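Local coordinates for bacteriorhodopsin (Nanosalina sp., PDB 6EYU), which pumps protons inward across the membrane as a retinal-binding xenorhodopsin of the microbial rhodopsin family, at residues Gly28-Tyr33 / Tyr216-Met221; Ile46-Ile51 / Leu85-Leu90; Ser69-Tyr74 / Leu120-Gly125. All blocks are in the same frame, centred on the assembly; numbering follows the deposited sequence.

Overall arrangement
All three contacts join transmembrane helices of one seven-helix bundle. Every touching residue is buried in interaction 2, four of five in interaction 1, and three of five in interaction 3, which lies farthest from the chain's centre. Interactions 1 and 2 share one side of that centre, their own centres about 10 Å apart, and are tied together where H48 of 46-51 meets D220 of 216-221. Interaction 3 sits on the opposite side; it uses the start of helix 72-93, interaction 2 its later part (85-90). Packing is mainly aromatic in interaction 1 and aliphatic in interaction 2, with lipid touching both, whereas interaction 3 relies on amide, tyrosine and water hydrogen bonds at helix ends.

Interaction 1 of 3, residues Gly28-Tyr33 / Tyr216-Met221; sequences GLLFLY and YGFLDM. With MUN ([(2~{S})-2,3-bis(oxidanyl)propyl] (~{E})-undec-2-enoate), chain L.
The F31 and F218 rings form an edge-to-face (T-shaped) pair, F31 giving its edge and F218 its face. CE1 of F31 stands 3.6 Å above the F218 plane, over the ring centre; the centroids are 4.8 Å apart and the planes are inclined at 58°. Seen from F31, F218 CG lies at the ring edge, in its plane. At the edge of the F218 ring, near its plane, sits L30, whose CB lies 4.1 Å from F218 CZ. The monoacylglycerol MUN (chain L) also meets F218, its CAM carbon 3.4 Å from CD2.

The CZ of F31 comes to 3.6 Å from G217 CA, so the ring end rests directly on the backbone of the other helix; a CB on residue 217 would clash with CZ. M221 reaches back across F31 at about a right angle. Its chain bends at chi3 (-115°), which turns the methyl CE against the root of the ring, 3.5 Å from F31 CD1. Replacing F218 by an alanine would probably leave the F31 edge without the face it points into and open a gap between L30 and the lipid chain.

V52 of helix 42-63 also packs on F31, while D220 hydrogen-bonds H48 and T91. The segment axes run nearly parallel, 14° apart at a closest approach of 10.6 Å. This joins the first and last transmembrane helices, 14-38 and 198-230, closing the seven-helix ring of a microbial rhodopsin.

Interaction 2 of 3, residues Ile46-Ile51 / Leu85-Leu90; sequences IIHFFI and LLALGL. With MUN ([(2~{S})-2,3-bis(oxidanyl)propyl] (~{E})-undec-2-enoate), chain O; MUN ([(2~{S})-2,3-bis(oxidanyl)propyl] (~{E})-undec-2-enoate), chain M.
I47 on helix 42-63 packs against L86 and L90 on helix 72-93, an antiparallel pairing of consecutive transmembrane helices in the seven-helix rhodopsin bundle; the segment axes are 9.9 Å apart and cross at -161°. From CB, which already points to the other helix, I47 divides into two branches. The short one, CG2, lies 4.2 Å from A87 CB. The longer one leaves through CG1, placed anti to the carbonyl carbon (chi1 -74°), and here it meets lipid: CAC of the monoacylglycerol MUN (chain O) is 3.7 Å from CG1. At the tip, CD1 touches both leucines, L86 CD2 at 3.8 Å and L90 CD1 at 3.7 Å. L86 runs at about a right angle to I47, and its CD2 touches both I47 and the glycerol-ester end of the chain M MUN, at the ester oxygen OAB.

A87 CB also touches the H48 ring at CE1 and NE2, and that NE2 is hydrogen-bonded to D220 OD2 of helix 198-230. Facing the lipid instead, F50 is sandwiched: F49 CD2 lies over one side of its ring, and the chain O MUN covers the opposite side. G109 of the second subunit also packs on F50, near a subunit boundary. The lipid crosses the F50 ring closely, its CAK carbon 3.3 Å from F50 CD2.

Interaction 3 of 3, residues Ser69-Tyr74 / Leu120-Gly125; sequences SDYAWY and LAQAQG
The side-chain amide of Q122 is gripped at its nitrogen by two acceptors. NE2 donates to the backbone oxygen of D70 at 3.0 Å, with an almost straight N-H...O angle of 174°. The acceptor lies in the plane of the amide, whereas the donor sits above the D70 carbonyl plane. The second acceptor is a water, 2.8 Å from Q122 NE2, which also hydrogen-bonds Y71 OH at 2.9 Å and so bridges the two side chains.

The same nitrogen lies over one face of the Y71 ring, 3.4 Å above its plane and displaced towards the rim, with amide and ring turned only 24° apart. The Y71 ring beneath NE2 and the two acceptors together would fix the rotation of the amide. Q122 reaches this far because CG leaves anti to the main-chain nitrogen (chi1 -171°) and the chain stays extended beyond it. Its other end, OE1, comes to the edge of the Y74 ring, 3.0 Å from CE2 and 3.1 Å from OH of Y74, a hydroxyl that also hydrogen-bonds W181 NE1. Y71 OH also touches A123 CA, at 3.5 Å.

Outside the pair, the backbone N of Y3 bonds D70 OD1, and F67 of the third subunit meets the Y71 ring edge-to-face. Y71 is the N-cap residue of helix 72-93, and G125, with positive phi, is the C-prime residue of a Schellman motif ending helix 101-124. Q122 therefore ties the start of one transmembrane helix to the end of the next, joining consecutive helices 72-93 and 101-124 at one end of the rhodopsin bundle, with the Y74 side chain about 5 Å from the retinal at the nearest atoms.

Interaction 1 of 3, residues Gly28-Tyr33 / Tyr216-Met221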
loop_
_atom_site.group_PDB
_atom_site.type_symbol
_atom_site.label_atom_id
_atom_site.label_comp_id
_atom_site.label_asym_id
_atom_site.label_seq_id
_atom_site.Cartn_x
_atom_site.Cartn_y
_atom_site.Cartn_z
ATOM N N GLY A 28 -12.252 18.139 -6.626
ATOM C CA GLY A 28 -12.577 16.749 -6.325
ATOM C C GLY A 28 -14.057 16.459 -6.480
ATOM O O GLY A 28 -14.443 15.471 -7.105
ATOM N N LEU A 29 -14.886 17.274 -5.834
ATOM C CA LEU A 29 -16.333 17.166 -5.977
ATOM C C LEU A 29 -16.722 17.192 -7.452
ATOM O O LEU A 29 -17.539 16.388 -7.903
ATOM C CB LEU A 29 -17.027 18.312 -5.237
ATOM C CG LEU A 29 -17.496 18.028 -3.807
ATOM C CD1 LEU A 29 -16.803 16.803 -3.228
ATOM C CD2 LEU A 29 -17.261 19.245 -2.926
ATOM N N LEU A 30 -16.100 18.092 -8.207
ATOM C CA LEU A 30 -16.430 18.268 -9.617
ATOM C C LEU A 30 -16.043 17.030 -10.423
ATOM O O LEU A 30 -16.799 16.581 -11.284
ATOM C CB LEU A 30 -15.718 19.501 -10.181
ATOM C CG LEU A 30 -16.528 20.799 -10.196
ATOM C CD1 LEU A 30 -17.710 20.719 -9.243
ATOM C CD2 LEU A 30 -15.639 21.984 -9.850
ATOM N N PHE A 31 -14.872 16.474 -10.131
ATOM C CA PHE A 31 -14.380 15.307 -10.858
ATOM C C PHE A 31 -15.381 14.159 -10.772
ATOM O O PHE A 31 -15.577 13.421 -11.737
ATOM C CB PHE A 31 -13.026 14.857 -10.302
ATOM C CG PHE A 31 -11.897 15.796 -10.620
ATOM C CD1 PHE A 31 -11.939 16.599 -11.748
ATOM C CD2 PHE A 31 -10.757 15.818 -9.832
ATOM C CE1 PHE A 31 -10.913 17.481 -12.027
ATOM C CE2 PHE A 31 -9.731 16.705 -10.099
ATOM C CZ PHE A 31 -9.808 17.538 -11.198
ATOM N N LEU A 32 -15.999 14.002 -9.605
ATOM C CA LEU A 32 -16.957 12.925 -9.385
ATOM C C LEU A 32 -18.201 13.127 -10.243
ATOM O O LEU A 32 -18.833 12.164 -10.675
ATOM C CB LEU A 32 -17.351 12.860 -7.907
ATOM C CG LEU A 32 -16.242 12.388 -6.965
ATOM C CD1 LEU A 32 -16.769 12.227 -5.547
ATOM C CD2 LEU A 32 -15.641 11.085 -7.469
ATOM N N TYR A 33 -18.555 14.388 -10.473
ATOM C CA TYR A 33 -19.778 14.725 -11.189
ATOM C C TYR A 33 -19.543 14.695 -12.696
ATOM O O TYR A 33 -20.442 14.358 -13.466
ATOM C CB TYR A 33 -20.272 16.110 -10.763
ATOM C CG TYR A 33 -21.156 16.793 -11.782
ATOM C CD1 TYR A 33 -22.521 16.536 -11.818
ATOM C CD2 TYR A 33 -20.678 17.867 -12.523
ATOM C CE1 TYR A 33 -23.363 17.256 -12.645
ATOM C CE2 TYR A 33 -21.511 18.592 -13.353
ATOM C CZ TYR A 33 -22.851 18.277 -13.417
ATOM O OH TYR A 33 -23.680 18.980 -14.260
ATOM N N TYR A 216 -5.182 18.984 -14.418
ATOM C CA TYR A 216 -4.952 17.787 -15.219
ATOM C C TYR A 216 -6.205 16.919 -15.259
ATOM O O TYR A 216 -6.544 16.350 -16.297
ATOM C CB TYR A 216 -3.782 16.985 -14.643
ATOM C CG TYR A 216 -3.720 15.553 -15.123
ATOM C CD1 TYR A 216 -3.381 15.259 -16.437
ATOM C CD2 TYR A 216 -3.795 14.499 -14.220
ATOM C CE1 TYR A 216 -3.209 13.954 -16.859
ATOM C CE2 TYR A 216 -3.622 13.191 -14.630
ATOM C CZ TYR A 216 -3.334 12.924 -15.951
ATOM O OH TYR A 216 -3.181 11.622 -16.368
ATOM N N GLY A 217 -6.920 16.868 -14.139
ATOM C CA GLY A 217 -8.141 16.078 -14.044
ATOM C C GLY A 217 -9.186 16.520 -15.049
ATOM O O GLY A 217 -9.810 15.692 -15.714
ATOM N N PHE A 218 -9.391 17.830 -15.148
ATOM C CA PHE A 218 -10.277 18.392 -16.161
ATOM C C PHE A 218 -9.742 18.096 -17.558
ATOM O O PHE A 218 -10.418 17.466 -18.372
ATOM C CB PHE A 218 -10.412 19.903 -15.966
ATOM C CG PHE A 218 -11.200 20.288 -14.748
ATOM C CD1 PHE A 218 -12.546 19.979 -14.653
ATOM C CD2 PHE A 218 -10.569 20.848 -13.649
ATOM C CE1 PHE A 218 -13.262 20.272 -13.508
ATOM C CE2 PHE A 218 -11.277 21.139 -12.498
ATOM C CZ PHE A 218 -12.626 20.850 -12.427
ATOM N N LEU A 219 -8.474 18.428 -17.774
ATOM C CA LEU A 219 -7.842 18.265 -19.078
ATOM C C LEU A 219 -8.039 16.842 -19.593
ATOM O O LEU A 219 -8.372 16.635 -20.759
ATOM C CB LEU A 219 -6.348 18.576 -18.973
ATOM C CG LEU A 219 -5.667 19.155 -20.216
ATOM C CD1 LEU A 219 -4.556 18.229 -20.687
ATOM C CD2 LEU A 219 -6.671 19.406 -21.330
ATOM N N ASP A 220 -7.888 15.870 -18.700
ATOM C CA ASP A 220 -7.914 14.463 -19.082
ATOM C C ASP A 220 -9.314 14.056 -19.527
ATOM O O ASP A 220 -9.483 13.392 -20.550
ATOM C CB ASP A 220 -7.467 13.588 -17.909
ATOM C CG ASP A 220 -7.593 12.107 -18.205
ATOM O OD1 ASP A 220 -7.186 11.683 -19.308
ATOM O OD2 ASP A 220 -8.018 11.354 -17.304
ATOM N N MET A 221 -10.318 14.491 -18.773
ATOM C CA MET A 221 -11.678 14.000 -18.955
ATOM C C MET A 221 -12.342 14.694 -20.138
ATOM O O MET A 221 -13.108 14.076 -20.880
ATOM C CB MET A 221 -12.498 14.234 -17.684
ATOM C CG MET A 221 -12.120 13.318 -16.533
ATOM S SD MET A 221 -13.409 13.198 -15.279
ATOM C CE MET A 221 -12.586 13.954 -13.879
HETATM C CAR MUN L . -10.583 24.917 -9.375
HETATM C CAQ MUN L . -10.759 24.964 -10.894
HETATM C CAP MUN L . -9.412 24.700 -11.569
HETATM C CAO MUN L . -9.420 25.309 -12.972
HETATM C CAN MUN L . -8.856 24.297 -13.969
HETATM C CAM MUN L . -9.929 23.952 -15.003
HETATM C CAK MUN L . -9.408 24.273 -16.405
HETATM C CAH MUN L . -8.883 22.990 -17.052
HETATM C CAF MUN L . -9.009 23.087 -18.574
HETATM C CAC MUN L . -10.019 22.128 -19.209
HETATM C CAA MUN L . -10.075 22.159 -20.739
HETATM O OAD MUN L . -9.742 23.168 -21.360
HETATM O OAB MUN L . -10.681 21.084 -21.311
HETATM C CAE MUN L . -11.278 21.478 -22.550
HETATM C CAG MUN L . -10.417 20.983 -23.714
HETATM O OAJ MUN L . -9.750 19.776 -23.334
HETATM C CAI MUN L . -11.308 20.713 -24.927
HETATM O OAL MUN L . -12.454 19.962 -24.521
#

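Interaction 2 of 3, residues Ile46-Ile51 / Leu85-Leu90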
loop_
_atom_site.group_PDB
_atom_site.type_symbol
_atom_site.label_atom_id
_atom_site.label_comp_id
_atom_site.label_asym_id
_atom_site.label_seq_id
_atom_site.Cartn_x
_atom_site.Cartn_y
_atom_site.Cartn_z
ATOM N N ILE A 46 -13.312 9.007 -10.387
ATOM C CA ILE A 46 -12.836 8.433 -9.133
ATOM C C ILE A 46 -11.366 8.776 -8.926
ATOM O O ILE A 46 -10.985 9.325 -7.892
ATOM C CB ILE A 46 -12.983 6.900 -9.119
ATOM C CG1 ILE A 46 -14.421 6.495 -9.447
ATOM C CG2 ILE A 46 -12.575 6.344 -7.763
ATOM C CD1 ILE A 46 -15.460 7.180 -8.586
ATOM N N ILE A 47 -10.550 8.467 -9.928
ATOM C CA ILE A 47 -9.102 8.513 -9.781
ATOM C C ILE A 47 -8.629 9.948 -9.574
ATOM O O ILE A 47 -7.801 10.217 -8.703
ATOM C CB ILE A 47 -8.400 7.927 -11.019
ATOM C CG1 ILE A 47 -8.536 6.403 -11.030
ATOM C CG2 ILE A 47 -6.933 8.327 -11.038
ATOM C CD1 ILE A 47 -8.454 5.793 -12.412
ATOM N N HIS A 48 -9.230 10.877 -10.309
ATOM C CA HIS A 48 -8.866 12.284 -10.205
ATOM C C HIS A 48 -9.385 12.885 -8.902
ATOM O O HIS A 48 -8.720 13.718 -8.285
ATOM C CB HIS A 48 -9.418 13.070 -11.396
ATOM C CG HIS A 48 -8.695 12.806 -12.680
ATOM N ND1 HIS A 48 -7.378 13.163 -12.880
ATOM C CD2 HIS A 48 -9.096 12.194 -13.819
ATOM C CE1 HIS A 48 -7.017 12.831 -14.107
ATOM N NE2 HIS A 48 -8.038 12.234 -14.694
ATOM N N PHE A 49 -10.544 12.413 -8.454
ATOM C CA PHE A 49 -11.048 12.764 -7.131
ATOM C C PHE A 49 -9.988 12.495 -6.070
ATOM O O PHE A 49 -9.649 13.376 -5.279
ATOM C CB PHE A 49 -12.317 11.970 -6.811
ATOM C CG PHE A 49 -12.765 12.094 -5.382
ATOM C CD1 PHE A 49 -13.471 13.207 -4.956
ATOM C CD2 PHE A 49 -12.513 11.079 -4.473
ATOM C CE1 PHE A 49 -13.893 13.319 -3.645
ATOM C CE2 PHE A 49 -12.941 11.181 -3.162
ATOM C CZ PHE A 49 -13.623 12.307 -2.746
ATOM N N PHE A 50 -9.431 11.288 -6.089
ATOM C CA PHE A 50 -8.522 10.852 -5.036
ATOM C C PHE A 50 -7.188 11.583 -5.135
ATOM O O PHE A 50 -6.545 11.856 -4.121
ATOM C CB PHE A 50 -8.295 9.343 -5.119
ATOM C CG PHE A 50 -9.292 8.539 -4.334
ATOM C CD1 PHE A 50 -9.447 8.749 -2.973
ATOM C CD2 PHE A 50 -10.171 7.687 -4.979
ATOM C CE1 PHE A 50 -10.424 8.078 -2.262
ATOM C CE2 PHE A 50 -11.147 7.009 -4.273
ATOM C CZ PHE A 50 -11.273 7.204 -2.912
ATOM N N ILE A 51 -6.780 11.906 -6.357
ATOM C CA ILE A 51 -5.528 12.622 -6.575
ATOM C C ILE A 51 -5.521 13.938 -5.803
ATOM O O ILE A 51 -4.598 14.209 -5.035
ATOM C CB ILE A 51 -5.299 12.921 -8.069
ATOM C CG1 ILE A 51 -4.804 11.666 -8.790
ATOM C CG2 ILE A 51 -4.291 14.049 -8.231
ATOM C CD1 ILE A 51 -4.981 11.717 -10.292
ATOM N N LEU A 85 -0.770 8.723 -13.024
ATOM C CA LEU A 85 -0.245 7.871 -14.085
ATOM C C LEU A 85 -1.229 6.760 -14.433
ATOM O O LEU A 85 -1.381 6.399 -15.599
ATOM C CB LEU A 85 1.096 7.264 -13.666
ATOM C CG LEU A 85 2.282 8.230 -13.661
ATOM C CD1 LEU A 85 3.583 7.476 -13.433
ATOM C CD2 LEU A 85 2.337 9.020 -14.959
ATOM N N LEU A 86 -1.897 6.220 -13.418
ATOM C CA LEU A 86 -3.024 5.322 -13.642
ATOM C C LEU A 86 -3.988 5.929 -14.655
ATOM O O LEU A 86 -4.417 5.262 -15.597
ATOM C CB LEU A 86 -3.761 5.047 -12.330
ATOM C CG LEU A 86 -4.865 3.991 -12.423
ATOM C CD1 LEU A 86 -4.308 2.687 -12.973
ATOM C CD2 LEU A 86 -5.520 3.769 -11.069
ATOM N N ALA A 87 -4.313 7.202 -14.459
ATOM C CA ALA A 87 -5.213 7.913 -15.357
ATOM C C ALA A 87 -4.642 7.947 -16.772
ATOM O O ALA A 87 -5.342 7.651 -17.741
ATOM C CB ALA A 87 -5.446 9.329 -14.851
ATOM N N LEU A 88 -3.401 8.405 -16.889
ATOM C CA LEU A 88 -2.693 8.395 -18.164
ATOM C C LEU A 88 -2.769 7.011 -18.802
ATOM O O LEU A 88 -3.196 6.869 -19.948
ATOM C CB LEU A 88 -1.229 8.788 -17.953
ATOM C CG LEU A 88 -0.528 9.506 -19.109
ATOM C CD1 LEU A 88 -1.528 10.222 -20.004
ATOM C CD2 LEU A 88 0.503 10.483 -18.566
ATOM N N GLY A 89 -2.372 5.995 -18.044
ATOM C CA GLY A 89 -2.369 4.623 -18.540
ATOM C C GLY A 89 -3.736 4.193 -19.033
ATOM O O GLY A 89 -3.865 3.616 -20.113
ATOM N N LEU A 90 -4.763 4.485 -18.242
ATOM C CA LEU A 90 -6.118 4.050 -18.553
ATOM C C LEU A 90 -6.668 4.811 -19.750
ATOM O O LEU A 90 -7.340 4.239 -20.609
ATOM C CB LEU A 90 -7.027 4.254 -17.342
ATOM C CG LEU A 90 -6.748 3.277 -16.202
ATOM C CD1 LEU A 90 -7.802 3.388 -15.111
ATOM C CD2 LEU A 90 -6.678 1.861 -16.749
HETATM C CAR MUN O . -4.969 5.371 -1.591
HETATM C CAQ MUN O . -6.211 6.263 -1.623
HETATM C CAP MUN O . -7.062 5.892 -2.837
HETATM C CAO MUN O . -6.142 5.575 -4.015
HETATM C CAN MUN O . -6.833 4.568 -4.932
HETATM C CAM MUN O . -8.347 4.712 -4.782
HETATM C CAK MUN O . -8.971 4.833 -6.170
HETATM C CAH MUN O . -8.348 3.776 -7.080
HETATM C CAF MUN O . -9.422 3.190 -7.997
HETATM C CAC MUN O . -9.006 3.053 -9.462
HETATM C CAA MUN O . -10.085 2.520 -10.404
HETATM O OAD MUN O . -11.276 2.564 -10.097
HETATM O OAB MUN O . -9.621 2.022 -11.582
HETATM C CAE MUN O . -9.779 0.602 -11.583
HETATM C CAG MUN O . -10.682 0.196 -12.749
HETATM O OAJ MUN O . -9.954 0.299 -13.975
HETATM C CAI MUN O . -11.148 -1.247 -12.551
HETATM O OAL MUN O . -11.729 -1.730 -13.765
HETATM C CAN MUN M . 0.244 3.196 -4.762
HETATM C CAM MUN M . -1.115 3.748 -5.199
HETATM C CAK MUN M . -1.948 2.625 -5.823
HETATM C CAH MUN M . -3.367 2.680 -5.252
HETATM C CAF MUN M . -4.288 1.703 -5.994
HETATM C CAC MUN M . -4.249 1.736 -7.527
HETATM C CAA MUN M . -4.872 0.518 -8.221
HETATM O OAD MUN M . -5.479 -0.335 -7.570
HETATM O OAB MUN M . -4.855 0.559 -9.581
HETATM C CAE MUN M . -4.721 -0.770 -10.097
HETATM C CAG MUN M . -5.917 -1.098 -10.994
HETATM O OAJ MUN M . -6.712 0.076 -11.179
HETATM C CAI MUN M . -5.415 -1.594 -12.352
HETATM O OAL MUN M . -6.488 -2.225 -13.057
#

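Interaction 3 of 3, residues Ser69-Tyr74 / Leu120-Gly125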
loop_
_atom_site.group_PDB
_atom_site.type_symbol
_atom_site.label_atom_id
_atom_site.label_comp_id
_atom_site.label_asym_id
_atom_site.label_seq_id
_atom_site.Cartn_x
_atom_site.Cartn_y
_atom_site.Cartn_z
ATOM N N SER A 69 4.856 16.228 8.877
ATOM C CA SER A 69 4.955 17.500 8.168
ATOM C C SER A 69 6.225 17.560 7.323
ATOM O O SER A 69 6.208 18.064 6.200
ATOM C CB SER A 69 4.940 18.663 9.162
ATOM O OG SER A 69 3.730 18.689 9.898
ATOM N N ASP A 70 7.346 17.174 7.924
ATOM C CA ASP A 70 8.647 17.316 7.280
ATOM C C ASP A 70 8.698 16.507 5.988
ATOM O O ASP A 70 9.548 16.744 5.130
ATOM C CB ASP A 70 9.760 16.857 8.225
ATOM C CG ASP A 70 10.208 17.953 9.172
ATOM O OD1 ASP A 70 9.928 19.137 8.889
ATOM O OD2 ASP A 70 10.855 17.633 10.191
ATOM N N TYR A 71 7.748 15.589 5.831
ATOM C CA TYR A 71 7.801 14.613 4.749
ATOM C C TYR A 71 6.493 14.589 3.965
ATOM O O TYR A 71 6.150 13.582 3.345
ATOM C CB TYR A 71 8.092 13.219 5.307
ATOM C CG TYR A 71 9.498 13.053 5.836
ATOM C CD1 TYR A 71 10.534 12.673 4.994
ATOM C CD2 TYR A 71 9.810 13.394 7.144
ATOM C CE1 TYR A 71 11.831 12.565 5.461
ATOM C CE2 TYR A 71 11.102 13.285 7.622
ATOM C CZ TYR A 71 12.108 12.870 6.776
ATOM O OH TYR A 71 13.397 12.764 7.246
ATOM N N ALA A 72 5.771 15.705 3.986
ATOM C CA ALA A 72 4.393 15.729 3.509
ATOM C C ALA A 72 4.340 15.581 1.991
ATOM O O ALA A 72 3.476 14.884 1.459
ATOM C CB ALA A 72 3.707 17.017 3.939
ATOM N N TRP A 73 5.264 16.240 1.299
ATOM C CA TRP A 73 5.341 16.139 -0.154
ATOM C C TRP A 73 5.456 14.680 -0.584
ATOM O O TRP A 73 4.826 14.257 -1.553
ATOM C CB TRP A 73 6.538 16.930 -0.685
ATOM C CG TRP A 73 6.383 18.414 -0.553
ATOM C CD1 TRP A 73 5.281 19.156 -0.865
ATOM C CD2 TRP A 73 7.401 19.350 -0.181
ATOM N NE1 TRP A 73 5.527 20.488 -0.637
ATOM C CE2 TRP A 73 6.817 20.632 -0.198
ATOM C CE3 TRP A 73 8.742 19.225 0.196
ATOM C CZ2 TRP A 73 7.528 21.781 0.139
ATOM C CZ3 TRP A 73 9.443 20.365 0.544
ATOM C CH2 TRP A 73 8.834 21.627 0.515
ATOM N N TYR A 74 6.261 13.914 0.146
ATOM C CA TYR A 74 6.470 12.506 -0.169
ATOM C C TYR A 74 5.218 11.694 0.138
ATOM O O TYR A 74 4.805 10.847 -0.656
ATOM C CB TYR A 74 7.655 11.953 0.624
ATOM C CG TYR A 74 8.931 12.741 0.443
ATOM C CD1 TYR A 74 9.491 12.908 -0.817
ATOM C CD2 TYR A 74 9.502 13.427 1.507
ATOM C CE1 TYR A 74 10.622 13.681 -1.000
ATOM C CE2 TYR A 74 10.633 14.201 1.334
ATOM C CZ TYR A 74 11.191 14.322 0.080
ATOM O OH TYR A 74 12.321 15.088 -0.096
ATOM N N LEU A 120 14.021 9.029 1.016
ATOM C CA LEU A 120 15.274 8.460 1.497
ATOM C C LEU A 120 16.383 9.505 1.463
ATOM O O LEU A 120 17.135 9.657 2.428
ATOM C CB LEU A 120 15.673 7.253 0.644
ATOM C CG LEU A 120 14.787 6.013 0.779
ATOM C CD1 LEU A 120 15.388 4.846 0.012
ATOM C CD2 LEU A 120 14.585 5.649 2.242
ATOM N N ALA A 121 16.476 10.228 0.353
ATOM C CA ALA A 121 17.494 11.261 0.196
ATOM C C ALA A 121 17.436 12.249 1.356
ATOM O O ALA A 121 18.430 12.460 2.052
ATOM C CB ALA A 121 17.310 11.986 -1.128
ATOM N N GLN A 122 16.254 12.805 1.601
ATOM C CA GLN A 122 16.070 13.753 2.694
ATOM C C GLN A 122 16.417 13.104 4.030
ATOM O O GLN A 122 17.095 13.704 4.864
ATOM C CB GLN A 122 14.630 14.267 2.726
ATOM C CG GLN A 122 14.411 15.415 3.699
ATOM C CD GLN A 122 12.960 15.847 3.778
ATOM O OE1 GLN A 122 12.348 16.196 2.768
ATOM N NE2 GLN A 122 12.411 15.857 4.987
ATOM N N ALA A 123 15.910 11.895 4.244
ATOM C CA ALA A 123 16.058 11.220 5.528
ATOM C C ALA A 123 17.513 10.828 5.764
ATOM O O ALA A 123 17.980 10.802 6.902
ATOM C CB ALA A 123 15.162 9.992 5.583
ATOM N N GLN A 124 18.242 10.589 4.678
ATOM C CA GLN A 124 19.625 10.133 4.770
ATOM C C GLN A 124 20.592 11.312 4.753
ATOM O O GLN A 124 21.778 11.155 5.045
ATOM C CB GLN A 124 19.950 9.183 3.615
ATOM C CG GLN A 124 19.325 7.804 3.751
ATOM C CD GLN A 124 19.742 6.863 2.638
ATOM O OE1 GLN A 124 20.770 7.066 1.991
ATOM N NE2 GLN A 124 18.941 5.830 2.405
ATOM N N GLY A 125 20.107 12.466 4.304
ATOM C CA GLY A 125 20.981 13.581 3.959
ATOM C C GLY A 125 21.971 13.212 2.873
ATOM O O GLY A 125 23.100 13.704 2.854
HETATM O O HOH W 1 14.436 15.432 6.823
#